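Local coordinates for protein multicopper oxidase type 1 (Nitrosomonas europaea, PDB 3G5W) that binds copper ions and probably acts as a laccase-like oxidase, built from two cupredoxin domains per chain, at residues Gly18-His23 and Ser149-Pro154; Val187-Leu192 and Asp237-Met242; Asp197-Ile202 and Thr227-Pro232; Asp243-Trp248 and Tyr274-Ile279; Lys290-Phe295 and Ser310-Gly315. All blocks are in the same frame, centred on the assembly; numbering follows the deposited sequence.

Contact 1: residues Gly18-His23 and Ser149-Pro154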
# COMPACT_ATOMS: atom_id res chain seq x y z
N GLY A 18 23.24 8.21 15.22
CA GLY A 18 24.45 7.69 15.87
C GLY A 18 25.66 7.84 14.98
O GLY A 18 26.00 8.96 14.56
N LYS A 19 26.30 6.71 14.66
CA LYS A 19 27.49 6.69 13.81
C LYS A 19 27.19 6.27 12.37
O LYS A 19 28.11 6.09 11.56
CB LYS A 19 28.55 5.77 14.44
CG LYS A 19 29.24 6.39 15.65
CD LYS A 19 30.07 5.38 16.43
CE LYS A 19 30.87 6.09 17.52
NZ LYS A 19 31.21 5.18 18.66
N ARG A 20 25.90 6.13 12.04
CA ARG A 20 25.50 5.74 10.68
C ARG A 20 25.54 6.93 9.72
O ARG A 20 24.61 7.74 9.66
CB ARG A 20 24.13 5.03 10.69
CG ARG A 20 23.52 4.72 9.33
CD ARG A 20 24.54 4.43 8.23
NE ARG A 20 25.29 3.21 8.48
CZ ARG A 20 26.53 2.97 8.04
NH1 ARG A 20 27.20 3.86 7.33
NH2 ARG A 20 27.09 1.81 8.33
N ASP A 21 26.64 7.02 8.97
CA ASP A 21 26.80 8.07 7.96
C ASP A 21 26.41 7.56 6.57
O ASP A 21 26.26 6.36 6.36
CB ASP A 21 28.22 8.66 7.99
CG ASP A 21 29.29 7.70 7.46
OD1 ASP A 21 29.05 6.48 7.36
OD2 ASP A 21 30.40 8.19 7.14
N PHE A 22 26.23 8.49 5.64
CA PHE A 22 25.89 8.13 4.26
C PHE A 22 26.51 9.12 3.28
O PHE A 22 26.57 10.31 3.56
CB PHE A 22 24.37 8.10 4.09
CG PHE A 22 23.86 6.82 3.48
CD1 PHE A 22 23.79 6.67 2.10
CD2 PHE A 22 23.46 5.77 4.29
CE1 PHE A 22 23.33 5.47 1.54
CE2 PHE A 22 22.99 4.58 3.74
CZ PHE A 22 22.93 4.44 2.36
N HIS A 23 26.95 8.60 2.14
CA HIS A 23 27.46 9.42 1.04
C HIS A 23 26.27 9.86 0.18
O HIS A 23 25.50 9.02 -0.30
CB HIS A 23 28.46 8.60 0.21
CG HIS A 23 29.22 9.39 -0.81
ND1 HIS A 23 28.61 10.24 -1.71
CD2 HIS A 23 30.54 9.42 -1.11
CE1 HIS A 23 29.53 10.78 -2.49
NE2 HIS A 23 30.71 10.30 -2.15
N SER A 149 24.45 -0.96 3.44
CA SER A 149 25.54 -1.66 2.75
C SER A 149 26.14 -0.83 1.62
O SER A 149 27.27 -1.06 1.21
CB SER A 149 25.09 -3.03 2.24
OG SER A 149 24.22 -2.88 1.12
N TRP A 150 25.38 0.15 1.12
CA TRP A 150 25.86 1.04 0.06
C TRP A 150 26.23 2.44 0.54
O TRP A 150 26.54 3.32 -0.27
CB TRP A 150 24.84 1.13 -1.09
CG TRP A 150 24.46 -0.20 -1.67
CD1 TRP A 150 23.24 -0.81 -1.58
CD2 TRP A 150 25.29 -1.09 -2.44
NE1 TRP A 150 23.26 -2.02 -2.23
CE2 TRP A 150 24.50 -2.22 -2.77
CE3 TRP A 150 26.62 -1.04 -2.88
CZ2 TRP A 150 25.00 -3.29 -3.52
CZ3 TRP A 150 27.12 -2.10 -3.63
CH2 TRP A 150 26.31 -3.22 -3.94
N ALA A 151 26.22 2.64 1.86
CA ALA A 151 26.42 3.96 2.46
C ALA A 151 27.60 4.70 1.85
O ALA A 151 27.49 5.85 1.45
CB ALA A 151 26.58 3.85 3.97
N ASN A 152 28.74 4.01 1.76
CA ASN A 152 29.94 4.65 1.26
C ASN A 152 30.41 4.11 -0.08
O ASN A 152 31.61 4.05 -0.37
CB ASN A 152 31.02 4.61 2.34
CG ASN A 152 30.71 5.57 3.49
OD1 ASN A 152 30.55 6.77 3.27
ND2 ASN A 152 30.62 5.03 4.70
N LYS A 153 29.44 3.75 -0.92
CA LYS A 153 29.72 3.24 -2.25
C LYS A 153 28.93 4.00 -3.33
O LYS A 153 28.04 3.43 -3.97
CB LYS A 153 29.45 1.73 -2.31
CG LYS A 153 30.48 0.89 -1.54
CD LYS A 153 30.16 -0.59 -1.59
CE LYS A 153 31.22 -1.41 -0.86
NZ LYS A 153 32.56 -1.34 -1.54
N PRO A 154 29.27 5.29 -3.55
CA PRO A 154 28.56 6.12 -4.53
C PRO A 154 28.66 5.52 -5.94
O PRO A 154 29.71 5.02 -6.32
CB PRO A 154 29.31 7.46 -4.47
CG PRO A 154 30.64 7.13 -3.90
CD PRO A 154 30.36 6.05 -2.91
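The Phe22 ring carries Ala151 on one face: Ala151 CA stands 3.5 Å from the ring centroid and 11° off its normal, a CH-pi contact almost over the middle. Trp146 meets the same ring edge-to-face. One face of the His23 imidazole is covered by Pro154, whose CG lies 3.8 Å from the ring centroid, 21° off the normal and offset toward the rim. The Arg20 chain bends at chi2 and chi3, which turns NH1 back to donate in plane to Asp21 O at 2.8 Å and to form a salt bridge with Asp21 OD1. His23 N gives a hydrogen bond of 2.9 Å to Ala151 O, which tethers the type I turn of Trp150-Lys153 to the strand; Arg115 also donates to that oxygen. Asn152 ND2 reaches Asp21 OD1 only weakly, at 3.4 Å, while Arg13 pairs with both Asp21 OD2 and Asn152 OD1. With an alanine at Phe22, Ala151 would probably lose the flat surface beneath its CA, and a gap would open between turn and strand. CH-pi contacts over two ring faces and one firm backbone bond therefore join the first cupredoxin domain to a loop of the second, with Arg13 linking the polar rim.

Contact 2: residues Val187-Leu192 and Asp237-Met242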
# COMPACT_ATOMS: atom_id res chain seq x y z
N VAL A 187 -3.42 24.54 15.17
CA VAL A 187 -3.88 23.65 14.12
C VAL A 187 -2.67 23.42 13.24
O VAL A 187 -2.14 24.37 12.66
CB VAL A 187 -5.03 24.26 13.29
CG1 VAL A 187 -5.36 23.38 12.07
CG2 VAL A 187 -6.26 24.48 14.16
N ILE A 188 -2.20 22.18 13.17
CA ILE A 188 -0.99 21.91 12.39
C ILE A 188 -1.29 21.19 11.08
O ILE A 188 -2.25 20.42 10.98
CB ILE A 188 0.13 21.20 13.21
CG1 ILE A 188 -0.24 19.74 13.53
CG2 ILE A 188 0.47 22.00 14.48
CD1 ILE A 188 0.82 18.99 14.35
N ARG A 189 -0.47 21.47 10.09
CA ARG A 189 -0.55 20.84 8.79
C ARG A 189 0.75 20.06 8.62
O ARG A 189 1.82 20.65 8.59
CB ARG A 189 -0.68 21.91 7.72
CG ARG A 189 -0.80 21.41 6.29
CD ARG A 189 -1.01 22.60 5.36
NE ARG A 189 -1.19 22.18 3.97
CZ ARG A 189 -1.80 22.90 3.03
NH1 ARG A 189 -1.92 22.42 1.80
NH2 ARG A 189 -2.30 24.10 3.32
N LEU A 190 0.64 18.73 8.56
CA LEU A 190 1.78 17.88 8.26
C LEU A 190 1.79 17.53 6.78
O LEU A 190 0.88 16.84 6.28
CB LEU A 190 1.76 16.60 9.11
CG LEU A 190 1.53 16.69 10.62
CD1 LEU A 190 1.46 15.28 11.21
CD2 LEU A 190 2.60 17.53 11.31
N ARG A 191 2.81 17.99 6.08
CA ARG A 191 2.95 17.71 4.66
C ARG A 191 3.84 16.48 4.51
O ARG A 191 5.07 16.57 4.60
CB ARG A 191 3.51 18.93 3.93
CG ARG A 191 2.66 20.21 4.11
CD ARG A 191 3.30 21.40 3.40
NE ARG A 191 2.52 22.64 3.53
CZ ARG A 191 1.83 23.22 2.56
NH1 ARG A 191 1.78 22.67 1.34
NH2 ARG A 191 1.19 24.36 2.79
N LEU A 192 3.22 15.31 4.32
CA LEU A 192 3.94 14.05 4.24
C LEU A 192 4.33 13.79 2.80
O LEU A 192 3.49 13.84 1.90
CB LEU A 192 3.07 12.89 4.76
CG LEU A 192 2.39 13.01 6.13
CD1 LEU A 192 1.57 11.76 6.43
CD2 LEU A 192 3.40 13.29 7.24
N ASP A 237 -1.36 15.89 2.75
CA ASP A 237 -1.40 16.92 3.79
C ASP A 237 -2.41 16.51 4.85
O ASP A 237 -3.60 16.32 4.56
CB ASP A 237 -1.76 18.30 3.22
CG ASP A 237 -0.71 18.83 2.25
OD1 ASP A 237 -0.53 20.07 2.20
OD2 ASP A 237 -0.08 18.04 1.52
N VAL A 238 -1.93 16.37 6.08
CA VAL A 238 -2.76 15.95 7.19
C VAL A 238 -2.91 17.13 8.14
O VAL A 238 -1.91 17.68 8.62
CB VAL A 238 -2.15 14.74 7.94
CG1 VAL A 238 -3.07 14.29 9.07
CG2 VAL A 238 -1.90 13.59 6.96
N ILE A 239 -4.15 17.52 8.40
CA ILE A 239 -4.44 18.61 9.33
C ILE A 239 -4.91 18.05 10.68
O ILE A 239 -5.79 17.19 10.73
CB ILE A 239 -5.39 19.67 8.71
CG1 ILE A 239 -4.58 20.63 7.83
CG2 ILE A 239 -6.07 20.52 9.80
CD1 ILE A 239 -4.79 20.49 6.36
N LEU A 240 -4.29 18.52 11.76
CA LEU A 240 -4.60 18.06 13.10
C LEU A 240 -4.96 19.25 13.98
O LEU A 240 -4.20 20.22 14.06
CB LEU A 240 -3.39 17.32 13.71
CG LEU A 240 -2.71 16.12 13.04
CD1 LEU A 240 -1.32 15.90 13.64
CD2 LEU A 240 -3.53 14.87 13.20
N ASN A 241 -6.11 19.18 14.64
CA ASN A 241 -6.50 20.19 15.62
C ASN A 241 -5.85 19.83 16.95
O ASN A 241 -6.06 18.73 17.47
CB ASN A 241 -8.03 20.28 15.78
CG ASN A 241 -8.73 20.71 14.49
OD1 ASN A 241 -8.21 21.51 13.70
ND2 ASN A 241 -9.93 20.17 14.27
N MET A 242 -5.04 20.75 17.48
CA MET A 242 -4.29 20.48 18.71
C MET A 242 -5.14 20.82 19.94
O MET A 242 -4.94 21.86 20.57
CB MET A 242 -2.97 21.26 18.74
CG MET A 242 -1.93 20.89 17.67
SD MET A 242 -1.42 19.14 17.66
CE MET A 242 -2.53 18.55 16.43
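Asp237 OD1 is gripped side-on by Arg189, whose NE and NH1 both donate to it at 2.8 Å, with the oxygen in the guanidinium plane. This salt bridge sits on an antiparallel beta ladder of the second cupredoxin domain, where strands 187-194 and 235-241 are neighbours and the short segments run at 159° to each other. The NE bond uses the anti lone pair of OD1, whereas NH1 approaches 32° out of the carboxylate plane. Arg189 can span the distance because its chain is extended, with CG opposite the backbone N (chi1 -179°). Arg191 adds a contact of charges alone: Asp237 OD1 lies 3.6 Å from Arg191 NH1, over the face of that guanidinium, with no N-H directed at it. Asp138 and Glu132 pair with Arg191 and Arg189 respectively; Arg191 NH2 lies over a face of the Arg189 guanidinium, and three carboxylates probably balance the two charges. The hydrogen-bonded pairs Ile188-Leu240 and Leu190-Val238 hold the ladder, each with two backbone bonds. Their side chains, with Met242, form an apolar layer on the face away from the arginines. There Leu240 CD1 bridges two neighbours on the opposite strand, 3.7 Å from Leu190 CD1 and 3.8 Å from Ile188 CD1.

Contact 3: residues Asp197-Ile202 and Thr227-Pro232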
# COMPACT_ATOMS: atom_id res chain seq x y z
N ASP A 197 11.32 4.22 -1.00
CA ASP A 197 10.98 3.07 -1.83
C ASP A 197 9.80 2.27 -1.27
O ASP A 197 9.17 1.49 -1.99
CB ASP A 197 12.21 2.15 -1.96
CG ASP A 197 12.06 1.12 -3.05
OD1 ASP A 197 12.19 1.48 -4.23
OD2 ASP A 197 11.79 -0.06 -2.72
N HIS A 198 9.53 2.45 0.02
CA HIS A 198 8.53 1.68 0.75
C HIS A 198 7.26 2.50 0.99
O HIS A 198 7.30 3.74 1.01
CB HIS A 198 9.06 1.25 2.12
CG HIS A 198 10.15 0.22 2.07
ND1 HIS A 198 10.54 -0.49 3.18
CD2 HIS A 198 10.93 -0.22 1.05
CE1 HIS A 198 11.52 -1.33 2.84
NE2 HIS A 198 11.77 -1.18 1.56
N VAL A 199 6.16 1.79 1.18
CA VAL A 199 4.93 2.36 1.72
C VAL A 199 5.16 2.64 3.22
O VAL A 199 5.80 1.85 3.91
CB VAL A 199 3.74 1.39 1.52
CG1 VAL A 199 2.45 2.03 1.99
CG2 VAL A 199 3.61 0.98 0.06
N HIS A 200 4.65 3.77 3.70
CA HIS A 200 4.72 4.10 5.12
C HIS A 200 3.30 4.27 5.62
O HIS A 200 2.42 4.69 4.87
CB HIS A 200 5.52 5.39 5.34
CG HIS A 200 6.89 5.35 4.73
ND1 HIS A 200 7.95 4.73 5.35
CD2 HIS A 200 7.35 5.81 3.55
CE1 HIS A 200 9.02 4.82 4.58
NE2 HIS A 200 8.68 5.47 3.48
N ALA A 201 3.08 3.93 6.89
CA ALA A 201 1.76 4.05 7.53
C ALA A 201 1.86 5.00 8.73
O ALA A 201 2.16 4.57 9.85
CB ALA A 201 1.27 2.69 7.97
N ILE A 202 1.64 6.29 8.50
CA ILE A 202 1.93 7.30 9.51
C ILE A 202 0.77 7.43 10.49
O ILE A 202 -0.33 7.87 10.12
CB ILE A 202 2.32 8.69 8.92
CG1 ILE A 202 3.53 8.58 7.98
CG2 ILE A 202 2.60 9.70 10.04
CD1 ILE A 202 4.77 7.96 8.60
N THR A 227 -4.36 6.73 10.92
CA THR A 227 -3.21 6.15 10.20
C THR A 227 -3.33 6.44 8.70
O THR A 227 -4.34 6.13 8.07
CB THR A 227 -3.08 4.61 10.47
OG1 THR A 227 -3.02 4.38 11.89
CG2 THR A 227 -1.82 4.03 9.83
N VAL A 228 -2.28 7.05 8.15
CA VAL A 228 -2.24 7.45 6.75
C VAL A 228 -1.28 6.56 5.98
O VAL A 228 -0.06 6.63 6.18
CB VAL A 228 -1.79 8.93 6.60
CG1 VAL A 228 -1.83 9.36 5.13
CG2 VAL A 228 -2.65 9.87 7.49
N LEU A 229 -1.81 5.73 5.09
CA LEU A 229 -0.98 4.88 4.24
C LEU A 229 -0.49 5.70 3.05
O LEU A 229 -1.31 6.18 2.23
CB LEU A 229 -1.76 3.64 3.79
CG LEU A 229 -0.95 2.43 3.32
CD1 LEU A 229 -0.17 1.83 4.48
CD2 LEU A 229 -1.87 1.38 2.68
N ILE A 230 0.82 5.89 2.96
CA ILE A 230 1.43 6.74 1.93
C ILE A 230 2.53 6.00 1.15
O ILE A 230 3.46 5.44 1.73
CB ILE A 230 1.92 8.12 2.51
CG1 ILE A 230 2.48 9.01 1.39
CG2 ILE A 230 2.92 7.94 3.66
CD1 ILE A 230 2.88 10.40 1.83
N GLY A 231 2.38 5.99 -0.17
CA GLY A 231 3.28 5.24 -1.05
C GLY A 231 4.27 6.13 -1.76
O GLY A 231 4.11 7.35 -1.76
N PRO A 232 5.31 5.54 -2.37
CA PRO A 232 6.35 6.30 -3.07
C PRO A 232 5.78 7.30 -4.08
O PRO A 232 4.95 6.93 -4.91
CB PRO A 232 7.16 5.21 -3.77
CG PRO A 232 7.01 4.02 -2.89
CD PRO A 232 5.58 4.08 -2.42
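His200 and Ile230 form a hydrogen-bonded antiparallel pair, each N donating to the other's O at 2.8 Å. The two bonds differ in direction: the one from Ile230 N is nearly straight (177° at the hydrogen) and runs close to the C=O axis, whereas His200 N comes in tilted from the carbonyl plane. Two residues on, Ile202 and Val228 repeat the pairing, but both donors stand well above the carbonyl planes they address, 37° out for Ile202 N on Val228 O. Between these pairs lies the non-hydrogen-bonded pair Ala201-Leu229. On its face, Leu229 CG lies anti to the backbone N (chi1 -160°), which takes CD1 between two neighbours across the ladder, 3.6 Å from Val199 CG1 and 3.9 Å from Ala201 CB; Thr227 CG2 meets the same Ala201 CB at 3.8 Å. On the reverse face, Ile230 CG2 lies 4.0 Å from His200 CB. Where the strands give way to loop, the Pro232 ring closes the end, its CG 3.4 Å from Asp197 O.

The second shell positions this frame. Asp252 accepts from His200 ND1 and also takes the amide of Ala201, which fixes the imidazole against the next strand, and His257 bonds His198. Other copies of the protein reach the contact: Lys214 and Asp215 of the second subunit bond the backbone of Thr227, and Thr256 of the third subunit donates to Asp197. Strand 227-230 lies at the margin of its sheet beside strand 200-204, while Ile202 and Ile230 pack on Leu143 and Leu192 of the facing sheet, the sandwich arrangement of a cupredoxin domain.

Contact 4: residues Asp243-Trp248 and Tyr274-Ile279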
# COMPACT_ATOMS: atom_id res chain seq x y z
N ASP A 243 -6.07 19.94 20.28
CA ASP A 243 -7.04 20.20 21.35
C ASP A 243 -6.90 19.27 22.55
O ASP A 243 -7.82 19.16 23.37
CB ASP A 243 -8.46 20.11 20.78
CG ASP A 243 -8.79 18.72 20.23
OD1 ASP A 243 -9.90 18.56 19.68
OD2 ASP A 243 -7.95 17.79 20.34
N ASN A 244 -5.77 18.58 22.66
CA ASN A 244 -5.63 17.49 23.61
C ASN A 244 -4.22 17.44 24.21
O ASN A 244 -3.41 16.61 23.81
CB ASN A 244 -6.02 16.16 22.92
CG ASN A 244 -6.02 14.96 23.85
OD1 ASN A 244 -6.01 13.80 23.40
ND2 ASN A 244 -6.02 15.21 25.16
N PRO A 245 -3.92 18.36 25.17
CA PRO A 245 -2.59 18.41 25.76
C PRO A 245 -2.05 17.10 26.32
O PRO A 245 -2.74 16.40 27.08
CB PRO A 245 -2.73 19.48 26.86
CG PRO A 245 -3.82 20.37 26.34
CD PRO A 245 -4.80 19.41 25.72
N GLY A 246 -0.82 16.79 25.91
CA GLY A 246 -0.09 15.60 26.35
C GLY A 246 1.21 15.46 25.58
O GLY A 246 1.64 16.39 24.90
N LEU A 247 1.85 14.31 25.72
CA LEU A 247 3.00 13.94 24.91
C LEU A 247 2.56 12.77 24.03
O LEU A 247 2.10 11.74 24.55
CB LEU A 247 4.21 13.56 25.79
CG LEU A 247 4.71 14.65 26.75
CD1 LEU A 247 5.85 14.15 27.61
CD2 LEU A 247 5.12 15.94 26.01
N TRP A 248 2.67 12.95 22.72
CA TRP A 248 2.01 12.07 21.76
C TRP A 248 2.95 11.57 20.68
O TRP A 248 3.60 12.36 20.00
CB TRP A 248 0.86 12.81 21.08
CG TRP A 248 -0.15 13.40 22.03
CD1 TRP A 248 -0.31 14.72 22.35
CD2 TRP A 248 -1.12 12.68 22.79
NE1 TRP A 248 -1.34 14.86 23.25
CE2 TRP A 248 -1.86 13.63 23.53
CE3 TRP A 248 -1.45 11.32 22.90
CZ2 TRP A 248 -2.90 13.26 24.39
CZ3 TRP A 248 -2.50 10.95 23.75
CH2 TRP A 248 -3.21 11.93 24.48
N TYR A 274 3.00 19.28 23.88
CA TYR A 274 2.23 20.47 24.24
C TYR A 274 2.93 21.23 25.36
O TYR A 274 3.38 20.63 26.34
CB TYR A 274 0.85 20.10 24.74
CG TYR A 274 -0.18 19.73 23.71
CD1 TYR A 274 -1.29 20.55 23.52
CD2 TYR A 274 -0.08 18.55 22.97
CE1 TYR A 274 -2.27 20.22 22.61
CE2 TYR A 274 -1.07 18.20 22.06
CZ TYR A 274 -2.16 19.05 21.89
OH TYR A 274 -3.16 18.75 21.01
N GLU A 275 2.99 22.55 25.23
CA GLU A 275 3.66 23.34 26.26
C GLU A 275 2.92 23.27 27.60
O GLU A 275 3.54 23.42 28.65
CB GLU A 275 3.89 24.79 25.81
CG GLU A 275 2.67 25.58 25.46
CD GLU A 275 2.99 27.04 25.17
OE1 GLU A 275 3.84 27.32 24.29
OE2 GLU A 275 2.37 27.92 25.82
N GLU A 276 1.61 23.01 27.56
CA GLU A 276 0.78 22.88 28.76
C GLU A 276 1.24 21.77 29.72
O GLU A 276 1.20 21.96 30.94
CB GLU A 276 -0.69 22.68 28.39
CG GLU A 276 -1.40 23.94 27.85
CD GLU A 276 -1.25 24.12 26.34
OE1 GLU A 276 -1.80 25.11 25.81
OE2 GLU A 276 -0.60 23.29 25.68
N VAL A 277 1.68 20.63 29.18
CA VAL A 277 2.11 19.51 30.03
C VAL A 277 3.61 19.48 30.34
O VAL A 277 4.04 18.82 31.28
CB VAL A 277 1.64 18.11 29.48
CG1 VAL A 277 0.13 18.10 29.22
CG2 VAL A 277 2.41 17.71 28.24
N GLY A 278 4.40 20.20 29.55
CA GLY A 278 5.84 20.26 29.76
C GLY A 278 6.55 18.96 29.42
O GLY A 278 5.91 17.97 29.07
N ILE A 279 7.87 18.96 29.53
CA ILE A 279 8.65 17.78 29.20
C ILE A 279 9.39 17.18 30.41
O ILE A 279 10.14 16.22 30.27
CB ILE A 279 9.62 18.05 28.02
CG1 ILE A 279 10.63 19.15 28.37
CG2 ILE A 279 8.84 18.41 26.76
CD1 ILE A 279 11.87 19.16 27.47
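Pro245 lies against one face of the Tyr274 ring, its CA 3.4 Å from the ring centroid and 15° off the normal, a close CH-pi contact. The peptide between Asn244 and Pro245 continues over that face, with Asn244 C offset toward the rim. The first torsion of Tyr274 (chi1 -78°) sets CG opposite the carbonyl carbon and carries the ring over this peptide. At its other rim the ring approaches Trp248: Tyr274 CE2 lies 3.6 Å from Trp248 NE1 near the indole plane, and the ring planes stand at 74°, rim to rim. Trp248 NE1 itself donates to Asn244 O at 2.8 Å through a clearly bent bond, and so ties the indole to the same turn.

Away from the phenol, the contact thins. The Leu247 and Val277 side chains slide past each other in opposite directions, Leu247 CD2 3.9 Å from Val277 CG2, and Tyr274 N reaches Gly246 O only through a weak bond of 3.4 Å. Glu276, on the exposed side, merely brings its CB to 4.1 Å from Pro245 CB, while its carboxylate accepts from the backbone N of Lys184. Trp69 of the second subunit packs on Leu247, Trp248 and Val277, and Arg66 of that subunit forms a salt bridge with Asp243. The packing of Pro245 on Tyr274, with Trp248 at the ring rim, thus joins the turn entering strand 247-252 to the end of strand 269-274, at one end of the second cupredoxin sandwich, where another subunit packs.

Contact 5: residues Lys290-Phe295 and Ser310-Gly315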
# COMPACT_ATOMS: atom_id res chain seq x y z
N LYS A 290 18.10 18.63 23.28
CA LYS A 290 18.49 19.91 22.70
C LYS A 290 17.61 20.16 21.48
O LYS A 290 17.79 19.52 20.45
CB LYS A 290 19.95 19.86 22.26
CG LYS A 290 21.00 20.03 23.36
CD LYS A 290 21.25 21.51 23.67
CE LYS A 290 21.77 22.29 22.46
NZ LYS A 290 21.13 23.64 22.37
N PHE A 291 16.65 21.09 21.60
CA PHE A 291 15.72 21.36 20.51
C PHE A 291 16.38 22.06 19.33
O PHE A 291 17.15 23.01 19.50
CB PHE A 291 14.52 22.18 21.00
CG PHE A 291 13.48 22.41 19.95
CD1 PHE A 291 13.27 23.68 19.43
CD2 PHE A 291 12.70 21.35 19.46
CE1 PHE A 291 12.30 23.91 18.45
CE2 PHE A 291 11.73 21.56 18.49
CZ PHE A 291 11.53 22.84 17.98
N VAL A 292 16.10 21.57 18.12
CA VAL A 292 16.58 22.21 16.91
C VAL A 292 15.39 22.78 16.11
O VAL A 292 14.60 22.01 15.55
CB VAL A 292 17.43 21.26 16.03
CG1 VAL A 292 17.89 21.96 14.76
CG2 VAL A 292 18.63 20.72 16.82
N PRO A 293 15.24 24.12 16.08
CA PRO A 293 14.18 24.73 15.26
C PRO A 293 14.44 24.54 13.76
O PRO A 293 15.59 24.38 13.35
CB PRO A 293 14.25 26.22 15.62
CG PRO A 293 14.98 26.27 16.93
CD PRO A 293 15.99 25.16 16.83
N ASP A 294 13.36 24.53 12.98
CA ASP A 294 13.38 24.42 11.52
C ASP A 294 13.74 23.03 10.95
O ASP A 294 14.05 22.91 9.76
CB ASP A 294 14.29 25.50 10.90
CG ASP A 294 13.73 26.06 9.60
OD1 ASP A 294 12.51 25.94 9.35
OD2 ASP A 294 14.52 26.65 8.82
N PHE A 295 13.67 21.99 11.78
CA PHE A 295 13.93 20.62 11.32
C PHE A 295 12.84 20.09 10.37
O PHE A 295 13.07 19.13 9.62
CB PHE A 295 14.13 19.67 12.51
CG PHE A 295 14.35 18.23 12.10
CD1 PHE A 295 13.31 17.30 12.16
CD2 PHE A 295 15.59 17.83 11.61
CE1 PHE A 295 13.50 15.99 11.76
CE2 PHE A 295 15.79 16.51 11.20
CZ PHE A 295 14.74 15.59 11.27
N SER A 310 19.40 25.66 4.69
CA SER A 310 19.43 25.53 6.14
C SER A 310 20.66 24.78 6.63
O SER A 310 20.96 23.70 6.13
CB SER A 310 18.19 24.80 6.65
OG SER A 310 18.31 24.60 8.06
N LYS A 311 21.32 25.35 7.63
CA LYS A 311 22.46 24.72 8.28
C LYS A 311 22.04 23.46 9.06
O LYS A 311 22.87 22.60 9.34
CB LYS A 311 23.18 25.70 9.21
CG LYS A 311 23.87 26.86 8.50
CD LYS A 311 24.59 27.76 9.51
CE LYS A 311 25.16 29.02 8.86
NZ LYS A 311 26.55 28.83 8.35
N VAL A 312 20.75 23.37 9.39
CA VAL A 312 20.20 22.17 10.04
C VAL A 312 20.40 20.91 9.17
O VAL A 312 20.71 19.84 9.69
CB VAL A 312 18.70 22.35 10.38
CG1 VAL A 312 18.10 21.06 10.98
CG2 VAL A 312 18.50 23.54 11.35
N PHE A 313 20.22 21.07 7.86
CA PHE A 313 20.29 19.94 6.91
C PHE A 313 21.63 19.79 6.19
O PHE A 313 21.84 18.83 5.44
CB PHE A 313 19.17 20.05 5.88
CG PHE A 313 17.79 20.09 6.48
CD1 PHE A 313 17.40 19.14 7.41
CD2 PHE A 313 16.88 21.06 6.09
CE1 PHE A 313 16.12 19.16 7.97
CE2 PHE A 313 15.59 21.10 6.64
CZ PHE A 313 15.22 20.14 7.58
N LYS A 314 22.54 20.75 6.40
CA LYS A 314 23.82 20.76 5.71
C LYS A 314 24.74 19.64 6.18
O LYS A 314 24.87 19.41 7.39
CB LYS A 314 24.50 22.12 5.87
CG LYS A 314 25.69 22.31 4.95
CD LYS A 314 26.06 23.77 4.78
CE LYS A 314 27.30 23.91 3.91
NZ LYS A 314 27.02 23.48 2.50
N GLY A 315 25.36 18.95 5.23
CA GLY A 315 26.32 17.91 5.56
C GLY A 315 27.75 18.43 5.48
O GLY A 315 27.98 19.65 5.48
O HOH W 1 17.17 26.92 9.08
O HOH W 2 15.55 24.09 7.89
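This is a small, mainly apolar contact between two loops, supplemented by water, in the C-terminal part of the chain on either side of strand 306-308. Of its 248 Å² of buried surface Val312 contributes most, followed by Phe313, Phe295 and Asp294. Val312 slides antiparallel past Val292, Val312 CG2 coming 3.8 Å from Val292 CG1, while its other methyl, CG1, sits at the edge of the Phe295 ring. Phe313 has CG anti to the carbonyl carbon (chi1 -58°), which turns its rim to the backbone: CZ lies 3.1 Å from Phe295 O, which is in the ring plane and also accepts from Asn170. The two phenyl rings meet obliquely, planes at 51°, with Phe313 CE1 3.9 Å from Phe295 CD2. A leucine in place of Phe313 would probably lose this ring edge at Phe295 O and open a gap beside the Phe295 ring. No direct hydrogen bond crosses; instead two waters link Asp294 to Ser310. One joins Asp294 OD2 (2.7 Å) to Ser310 OG (2.8 Å), and the second joins Asp294 O to the same hydroxyl. Ser300 also bonds the Asp294 carboxylate. Ser310 OG further accepts from Val312 N at 3.0 Å, closing an ST turn that faces the type II beta turn of Val292-Phe295.

Overall arrangement
From the N terminus, contact 1 comes first: it closes a long loop by bringing strand 20-27 of the first cupredoxin domain against a loop of the second. The remaining contacts follow it in series, with one exception. Contact 3 falls within the span closed by contact 2, and the two touch, Leu192 and Val238 packing on Ile202, Ile230 and Val228, so that facing sheets of the second domain are joined. Contact 4 follows directly, touching contact 2 where Tyr274 reaches the Met242 backbone, and shares a sheet with contact 3 through neighbouring strands 200-204 and 247-252. Contacts 3 and 4 both reach the second subunit. Contact 5 closes a short loop last, its nearest atoms about 8 Å from those of contacts 1 and 4.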